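Local structure of tail spike protein gp49 (4RU4) at residues B[122-127]-B[134-139]; B[167-172]-B[185-190]; B[250-255]-B[277-282]. The protein serves as the tailspike of Pseudomonas phage LKA1, a lyase of the O-specific polysaccharide that probably degrades the host cell envelope during virus entry. All blocks are in the same frame, centred on the assembly; numbering follows the deposited sequence.

In the fold
The three contacts follow one another along the chain without interleaving and step from the periphery of the spike toward its shaft. Contact 1 (122-127 with 134-139) and contact 2 (167-172 with 185-190) both belong to the Ig-like insertion; their centres lie about 14 Å apart, and Val127 and Ile134 of the first pack on Leu187 of the second. Contact 3 (250-255 with 277-282) sits in the pectin lyase-like parallel beta-helix, its centre about 14 Å from that of contact 2 and 24 Å from that of contact 1. Phe170 and Glu172 of strand 168-177 meet Tyr252, Asn277 and His279 there, docking the insertion on the beta-helix, where contacts 2 and 3 both also touch the second subunit.

Contact 1: residues B[122-127]-B[134-139]; sequences PNISSV and IDFAST
Ala137 N donates to Asn123 O at 2.7 Å and Ser125 N to Asp135 O at 2.9 Å, two backbone bonds that tie the loop 122-127 to the end of strand 133-135 and the residues after it. They flank Ile124 and Phe136, whose CA atoms stand 4.3 Å apart in a single beta bridge; Ile124 CA-H also points at Asp135 O, and Phe136 CA-H at Asn123 O.

The apolar contacts gather on Ile124. Its CG2 methyl sits over one face of the Phe136 ring in a CH-pi contact, 3.7 Å from the ring centroid. The same methyl presses on Ile134 CG2 at 3.5 Å, tighter than usual for two carbons. With CG1 placed between the backbone N and the carbonyl carbon (chi1 63°), CG2 lies beside the N and can serve both neighbours; a beta-branched residue suits this double role. At the ring's edge, Pro122 O lies 3.2 Å from Phe136 CD2, while the proline ring rests against Ser138 OG.

This pairing belongs to the Ig-like domain, where Ile198 of strand 197-202 packs against both Ile124 and Phe136, and Val127 extends the apolar cluster to Ile134 CD1.

On the polar side three waters span the segments. One links Ser125 O to Asp135 N. A second joins Ser125 OG to Asp135 O, and the third connects that hydroxyl to Asp135 OD2. Small hydroxyl and short carboxylate suit this wetter side, and Asp135 OD1 has a weak further bond to Thr180.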
# COMPACT_ATOMS: atom_id res chain seq x y z
N PRO B 122 22.44 -30.41 -16.81
CA PRO B 122 21.79 -31.70 -17.11
C PRO B 122 20.25 -31.62 -16.98
O PRO B 122 19.71 -30.69 -16.35
CB PRO B 122 22.36 -32.64 -16.03
CG PRO B 122 23.62 -31.99 -15.53
CD PRO B 122 23.32 -30.50 -15.62
N ASN B 123 19.57 -32.60 -17.59
CA ASN B 123 18.12 -32.72 -17.48
C ASN B 123 17.68 -33.10 -16.07
O ASN B 123 18.49 -33.52 -15.24
CB ASN B 123 17.60 -33.75 -18.49
CG ASN B 123 17.80 -33.29 -19.94
OD1 ASN B 123 17.76 -32.09 -20.24
ND2 ASN B 123 18.07 -34.25 -20.83
N ILE B 124 16.38 -32.95 -15.80
CA ILE B 124 15.83 -33.25 -14.49
C ILE B 124 14.68 -34.26 -14.57
O ILE B 124 14.06 -34.41 -15.63
CB ILE B 124 15.33 -31.96 -13.79
CG1 ILE B 124 14.18 -31.31 -14.57
CG2 ILE B 124 16.49 -30.94 -13.63
CD1 ILE B 124 13.44 -30.18 -13.75
N SER B 125 14.41 -34.96 -13.45
CA SER B 125 13.20 -35.78 -13.31
C SER B 125 11.98 -34.87 -13.28
O SER B 125 12.08 -33.70 -12.92
CB SER B 125 13.20 -36.51 -11.97
OG SER B 125 14.33 -37.32 -11.84
N SER B 126 10.83 -35.43 -13.62
CA SER B 126 9.55 -34.73 -13.43
C SER B 126 9.38 -34.23 -12.00
O SER B 126 9.80 -34.88 -11.04
CB SER B 126 8.40 -35.67 -13.84
OG SER B 126 8.55 -36.00 -15.21
N VAL B 127 8.76 -33.06 -11.86
CA VAL B 127 8.62 -32.43 -10.56
C VAL B 127 7.22 -31.79 -10.44
O VAL B 127 6.64 -31.34 -11.45
CB VAL B 127 9.77 -31.40 -10.33
CG1 VAL B 127 9.72 -30.26 -11.37
CG2 VAL B 127 9.77 -30.86 -8.90
N ILE B 134 14.83 -30.56 -6.77
CA ILE B 134 15.04 -30.87 -8.16
C ILE B 134 16.12 -31.95 -8.27
O ILE B 134 17.20 -31.80 -7.68
CB ILE B 134 15.56 -29.62 -8.93
CG1 ILE B 134 14.62 -28.42 -8.76
CG2 ILE B 134 15.75 -29.94 -10.40
CD1 ILE B 134 13.23 -28.64 -9.31
N ASP B 135 15.82 -33.00 -9.03
CA ASP B 135 16.73 -34.11 -9.24
C ASP B 135 17.34 -34.10 -10.65
O ASP B 135 16.64 -34.38 -11.64
CB ASP B 135 16.00 -35.45 -9.03
CG ASP B 135 15.51 -35.63 -7.60
OD1 ASP B 135 16.20 -35.16 -6.66
OD2 ASP B 135 14.43 -36.23 -7.42
N PHE B 136 18.63 -33.80 -10.73
CA PHE B 136 19.34 -33.72 -12.00
C PHE B 136 19.85 -35.09 -12.43
O PHE B 136 20.21 -35.92 -11.59
CB PHE B 136 20.50 -32.74 -11.88
CG PHE B 136 20.07 -31.30 -11.95
CD1 PHE B 136 19.71 -30.61 -10.80
CD2 PHE B 136 20.02 -30.64 -13.17
CE1 PHE B 136 19.32 -29.27 -10.86
CE2 PHE B 136 19.62 -29.30 -13.24
CZ PHE B 136 19.25 -28.63 -12.07
N ALA B 137 19.87 -35.31 -13.74
CA ALA B 137 20.28 -36.59 -14.30
C ALA B 137 21.74 -36.91 -14.01
O ALA B 137 22.13 -38.08 -14.00
CB ALA B 137 20.03 -36.62 -15.79
N SER B 138 22.56 -35.89 -13.77
CA SER B 138 23.98 -36.10 -13.51
C SER B 138 24.50 -34.87 -12.77
O SER B 138 23.74 -33.91 -12.59
CB SER B 138 24.76 -36.33 -14.81
OG SER B 138 24.77 -35.16 -15.63
N THR B 139 25.76 -34.88 -12.36
CA THR B 139 26.27 -33.80 -11.48
C THR B 139 26.11 -32.39 -12.05
O THR B 139 26.69 -32.08 -13.08
CB THR B 139 27.80 -33.98 -11.23
OG1 THR B 139 28.05 -35.26 -10.66
CG2 THR B 139 28.32 -32.89 -10.30
O HOH W 1 13.32 -33.13 -10.40
O HOH W 2 17.10 -36.90 -13.04
O HOH W 3 14.37 -38.50 -9.56

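Contact 2: residues B[167-172]-B[185-190]; sequences AGEFCE and SALYAA. With EDO (1,2-ethanediol), chain H.
Glu169 and Tyr188 mark the nearest approach of the two backbones, with CA atoms 7.7 Å apart, so strand 168-177 and the loop 185-190 are joined through a side chain instead of a direct beta ladder. That side chain is the carboxylate of Glu169, which takes two successive peptide N-H groups. Tyr188 N donates to Glu169 OE1 at 2.8 Å with a nearly straight N-H...O angle of 166°. Ala189 N reaches Glu169 OE2 at 3.1 Å along a more bent path, 137°. Both oxygens use their syn lone pairs, each on the side of the other oxygen. A glutamate suits the place because its chain, extended beyond CG (chi2 -165°), is long enough to cross from strand to loop, and its negative charge is probably eased by these bonds and by a third at OE2 from Tyr191 OH. OE1 also lies at the edge of the Tyr188 ring, in its plane, 3.6 Å from CD1.

Beside the carboxylate the contact is apolar. Leu187 runs across Glu169 at about a right angle, and its CD2 methyl meets Cys171 SG at 3.5 Å; the modest, weakly polar thiol fits against a branched methyl. Farther along the strand a water accepts from Glu172 N and, over a longer distance, from Ser185 N. An ethanediol, probably from the crystallisation liquor, donates to Glu172 OE2, which is also in a salt bridge with Arg184.

Strand 147-151 pairs with 168-177 and packs Phe148 and Ile150 on Cys171, while Arg309 of strand 308-309 touches Glu169 and Tyr188. The Tyr188 hydroxyl bonds to Asp337 of the same chain and to Tyr346 of the second subunit, which places this loop at a junction between Ig-like domain, beta-helix and neighbouring chain.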
# COMPACT_ATOMS: atom_id res chain seq x y z
N ALA B 167 6.24 -22.39 -21.03
CA ALA B 167 6.31 -22.69 -19.61
C ALA B 167 7.74 -22.71 -19.11
O ALA B 167 8.68 -22.91 -19.87
CB ALA B 167 5.65 -24.06 -19.31
N GLY B 168 7.90 -22.51 -17.81
CA GLY B 168 9.19 -22.66 -17.14
C GLY B 168 9.25 -21.62 -16.04
O GLY B 168 8.26 -20.94 -15.77
N GLU B 169 10.40 -21.47 -15.38
CA GLU B 169 10.56 -20.41 -14.37
C GLU B 169 12.01 -20.33 -13.91
O GLU B 169 12.81 -21.21 -14.24
CB GLU B 169 9.65 -20.69 -13.14
CG GLU B 169 9.83 -22.03 -12.48
CD GLU B 169 8.66 -22.35 -11.52
OE1 GLU B 169 8.66 -21.84 -10.37
OE2 GLU B 169 7.73 -23.08 -11.95
N PHE B 170 12.32 -19.29 -13.14
CA PHE B 170 13.64 -19.13 -12.53
C PHE B 170 13.72 -19.71 -11.12
O PHE B 170 12.84 -19.44 -10.28
CB PHE B 170 13.99 -17.65 -12.39
CG PHE B 170 14.33 -16.97 -13.69
CD1 PHE B 170 13.35 -16.76 -14.66
CD2 PHE B 170 15.62 -16.50 -13.92
CE1 PHE B 170 13.64 -16.09 -15.84
CE2 PHE B 170 15.94 -15.82 -15.11
CZ PHE B 170 14.94 -15.61 -16.07
N CYS B 171 14.78 -20.46 -10.85
CA CYS B 171 14.98 -21.09 -9.54
C CYS B 171 16.30 -20.62 -8.94
O CYS B 171 17.27 -20.40 -9.66
CB CYS B 171 15.02 -22.61 -9.64
SG CYS B 171 13.56 -23.37 -10.34
N GLU B 172 16.32 -20.46 -7.62
CA GLU B 172 17.52 -19.97 -6.93
C GLU B 172 18.00 -21.09 -6.00
O GLU B 172 17.25 -21.56 -5.15
CB GLU B 172 17.20 -18.68 -6.17
CG GLU B 172 18.42 -17.99 -5.56
CD GLU B 172 18.08 -16.69 -4.83
OE1 GLU B 172 17.08 -15.99 -5.18
OE2 GLU B 172 18.84 -16.36 -3.89
N SER B 185 12.62 -21.06 -3.17
CA SER B 185 11.16 -20.87 -3.10
C SER B 185 10.43 -21.93 -3.92
O SER B 185 10.99 -22.48 -4.86
CB SER B 185 10.74 -19.44 -3.52
OG SER B 185 11.37 -19.04 -4.73
N ALA B 186 9.19 -22.20 -3.57
CA ALA B 186 8.41 -23.28 -4.21
C ALA B 186 8.15 -23.01 -5.70
O ALA B 186 7.88 -21.89 -6.11
CB ALA B 186 7.11 -23.48 -3.46
N LEU B 187 8.23 -24.07 -6.51
CA LEU B 187 7.90 -23.96 -7.93
C LEU B 187 6.46 -23.49 -8.14
O LEU B 187 5.54 -23.97 -7.47
CB LEU B 187 8.09 -25.31 -8.63
CG LEU B 187 9.52 -25.86 -8.80
CD1 LEU B 187 9.44 -27.22 -9.46
CD2 LEU B 187 10.46 -24.93 -9.62
N TYR B 188 6.26 -22.57 -9.09
CA TYR B 188 4.92 -22.13 -9.49
C TYR B 188 4.19 -23.22 -10.27
O TYR B 188 2.97 -23.26 -10.27
CB TYR B 188 4.99 -20.90 -10.38
CG TYR B 188 5.20 -19.61 -9.61
CD1 TYR B 188 6.48 -19.16 -9.30
CD2 TYR B 188 4.10 -18.85 -9.20
CE1 TYR B 188 6.69 -17.98 -8.61
CE2 TYR B 188 4.30 -17.64 -8.51
CZ TYR B 188 5.60 -17.23 -8.21
OH TYR B 188 5.82 -16.07 -7.52
N ALA B 189 4.93 -24.09 -10.96
CA ALA B 189 4.31 -25.07 -11.86
C ALA B 189 5.00 -26.41 -11.82
O ALA B 189 6.14 -26.54 -11.33
CB ALA B 189 4.28 -24.53 -13.34
N ALA B 190 4.31 -27.41 -12.38
CA ALA B 190 4.81 -28.77 -12.47
C ALA B 190 5.46 -28.91 -13.83
O ALA B 190 5.04 -28.25 -14.80
CB ALA B 190 3.62 -29.75 -12.36
C1 EDO H . 19.11 -13.75 -1.82
O1 EDO H . 17.90 -14.13 -2.48
C2 EDO H . 19.35 -12.26 -2.00
O2 EDO H . 19.69 -12.04 -3.38
O HOH W 4 13.98 -20.63 -6.06

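Contact 3: residues B[250-255]-B[277-282]; sequences RCYDAK and NCHDGG
Cys251 O accepts from His279 N at 3.1 Å, and His279 O accepts in turn from Asp253 N at 2.8 Å. Beyond the corner, Gly282 N returns a 2.8 Å bond to Ala254 O. Before it, Cys278 SG acts as acceptor for Cys251 N at 3.6 Å, a length normal for sulfur, so cysteine meets an N-H in a buried place.

At the corner, one water accepts from Ala254 N and lies within bonding distance of Cys251 O and Asp280 O. Another water accepts from Gly281 N and approaches Asp280 OD2. Asp253 OD1 holds Lys255 NZ in a 3.0 Å salt bridge, while Asp253 OD2 takes a hydrogen bond with Ser230 and a salt bridge with Arg232. Asp280 OD1 is hydrogen-bonded to Asn310 of its own chain and salt-bridged to Arg319 of the second subunit.

Asn277 lies alongside Arg250 and both are anchored on Asp300: Asn277 OD1 by its backbone N, the guanidinium by its carboxylate and by Glu226. Asn277 ND2 bonds to Val306 O. Tyr252 and His279 also run side by side, Tyr252 CE1 being 3.9 Å from His279 CD2, and the tyrosine hydroxyl bonds to Glu172. Glycine fits at 281, where phi is positive and a CB would strike Ala254 O.

Parallel bridges, Tyr252 with His279 and Lys255 with Gly282, between chains that each turn a corner, with Cys251 meeting Cys278, are what successive coils of a pectin lyase-like right-handed beta-helix present.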
# COMPACT_ATOMS: atom_id res chain seq x y z
N ARG B 250 14.80 -11.97 -19.90
CA ARG B 250 15.33 -13.13 -19.18
C ARG B 250 16.24 -12.74 -18.02
O ARG B 250 17.30 -13.35 -17.84
CB ARG B 250 16.09 -14.07 -20.15
CG ARG B 250 15.18 -15.05 -20.89
CD ARG B 250 15.93 -15.74 -22.02
NE ARG B 250 16.24 -14.80 -23.09
CZ ARG B 250 15.37 -14.43 -24.01
NH1 ARG B 250 14.13 -14.92 -23.98
NH2 ARG B 250 15.70 -13.55 -24.95
N CYS B 251 15.84 -11.73 -17.25
CA CYS B 251 16.62 -11.33 -16.09
C CYS B 251 15.94 -11.80 -14.82
O CYS B 251 14.71 -11.83 -14.75
CB CYS B 251 16.78 -9.81 -16.01
SG CYS B 251 17.82 -9.14 -17.33
N TYR B 252 16.75 -12.11 -13.83
CA TYR B 252 16.27 -12.49 -12.50
C TYR B 252 16.54 -11.31 -11.60
O TYR B 252 17.68 -10.85 -11.53
CB TYR B 252 17.07 -13.68 -12.00
CG TYR B 252 16.55 -14.28 -10.71
CD1 TYR B 252 15.30 -14.88 -10.65
CD2 TYR B 252 17.32 -14.24 -9.54
CE1 TYR B 252 14.82 -15.44 -9.47
CE2 TYR B 252 16.86 -14.80 -8.36
CZ TYR B 252 15.60 -15.41 -8.33
OH TYR B 252 15.14 -15.95 -7.14
N ASP B 253 15.49 -10.78 -10.95
CA ASP B 253 15.63 -9.67 -10.00
C ASP B 253 16.20 -8.40 -10.67
O ASP B 253 17.05 -7.71 -10.09
CB ASP B 253 16.49 -10.10 -8.79
CG ASP B 253 16.67 -8.96 -7.76
OD1 ASP B 253 15.68 -8.27 -7.49
OD2 ASP B 253 17.81 -8.75 -7.25
N ALA B 254 15.75 -8.11 -11.88
CA ALA B 254 16.11 -6.83 -12.50
C ALA B 254 15.39 -5.72 -11.74
O ALA B 254 14.18 -5.81 -11.53
CB ALA B 254 15.68 -6.82 -13.96
N LYS B 255 16.11 -4.68 -11.34
CA LYS B 255 15.45 -3.54 -10.71
C LYS B 255 15.81 -2.23 -11.42
O LYS B 255 16.99 -1.92 -11.58
CB LYS B 255 15.82 -3.44 -9.23
CG LYS B 255 15.20 -4.54 -8.35
CD LYS B 255 15.43 -4.28 -6.86
CE LYS B 255 14.63 -5.26 -6.02
NZ LYS B 255 15.52 -6.20 -5.32
N ASN B 277 10.02 -12.05 -20.13
CA ASN B 277 10.50 -13.32 -19.58
C ASN B 277 11.37 -13.13 -18.33
O ASN B 277 12.43 -13.74 -18.20
CB ASN B 277 11.26 -14.09 -20.68
CG ASN B 277 10.44 -14.19 -21.99
OD1 ASN B 277 10.89 -13.74 -23.05
ND2 ASN B 277 9.24 -14.83 -21.92
N CYS B 278 10.92 -12.28 -17.40
CA CYS B 278 11.72 -11.95 -16.23
C CYS B 278 11.06 -12.48 -14.97
O CYS B 278 9.83 -12.69 -14.94
CB CYS B 278 11.87 -10.43 -16.08
SG CYS B 278 12.99 -9.61 -17.27
N HIS B 279 11.85 -12.64 -13.92
CA HIS B 279 11.35 -13.22 -12.67
C HIS B 279 11.98 -12.42 -11.53
O HIS B 279 13.18 -12.15 -11.57
CB HIS B 279 11.74 -14.71 -12.65
CG HIS B 279 11.09 -15.53 -11.55
ND1 HIS B 279 10.51 -16.76 -11.79
CD2 HIS B 279 10.97 -15.31 -10.22
CE1 HIS B 279 10.04 -17.25 -10.66
NE2 HIS B 279 10.31 -16.40 -9.68
N ASP B 280 11.18 -12.00 -10.54
CA ASP B 280 11.62 -11.13 -9.45
C ASP B 280 11.91 -9.70 -9.94
O ASP B 280 11.90 -9.43 -11.14
CB ASP B 280 12.83 -11.69 -8.66
CG ASP B 280 12.42 -12.46 -7.41
OD1 ASP B 280 11.49 -13.29 -7.50
OD2 ASP B 280 13.04 -12.25 -6.33
N GLY B 281 12.17 -8.79 -9.01
CA GLY B 281 12.52 -7.43 -9.38
C GLY B 281 11.32 -6.59 -9.75
O GLY B 281 10.19 -6.85 -9.31
N GLY B 282 11.57 -5.55 -10.56
CA GLY B 282 10.51 -4.65 -10.97
C GLY B 282 10.98 -3.20 -11.06
O GLY B 282 12.17 -2.95 -11.16
O HOH W 5 13.67 -9.48 -13.42
O HOH W 6 12.93 -9.52 -6.07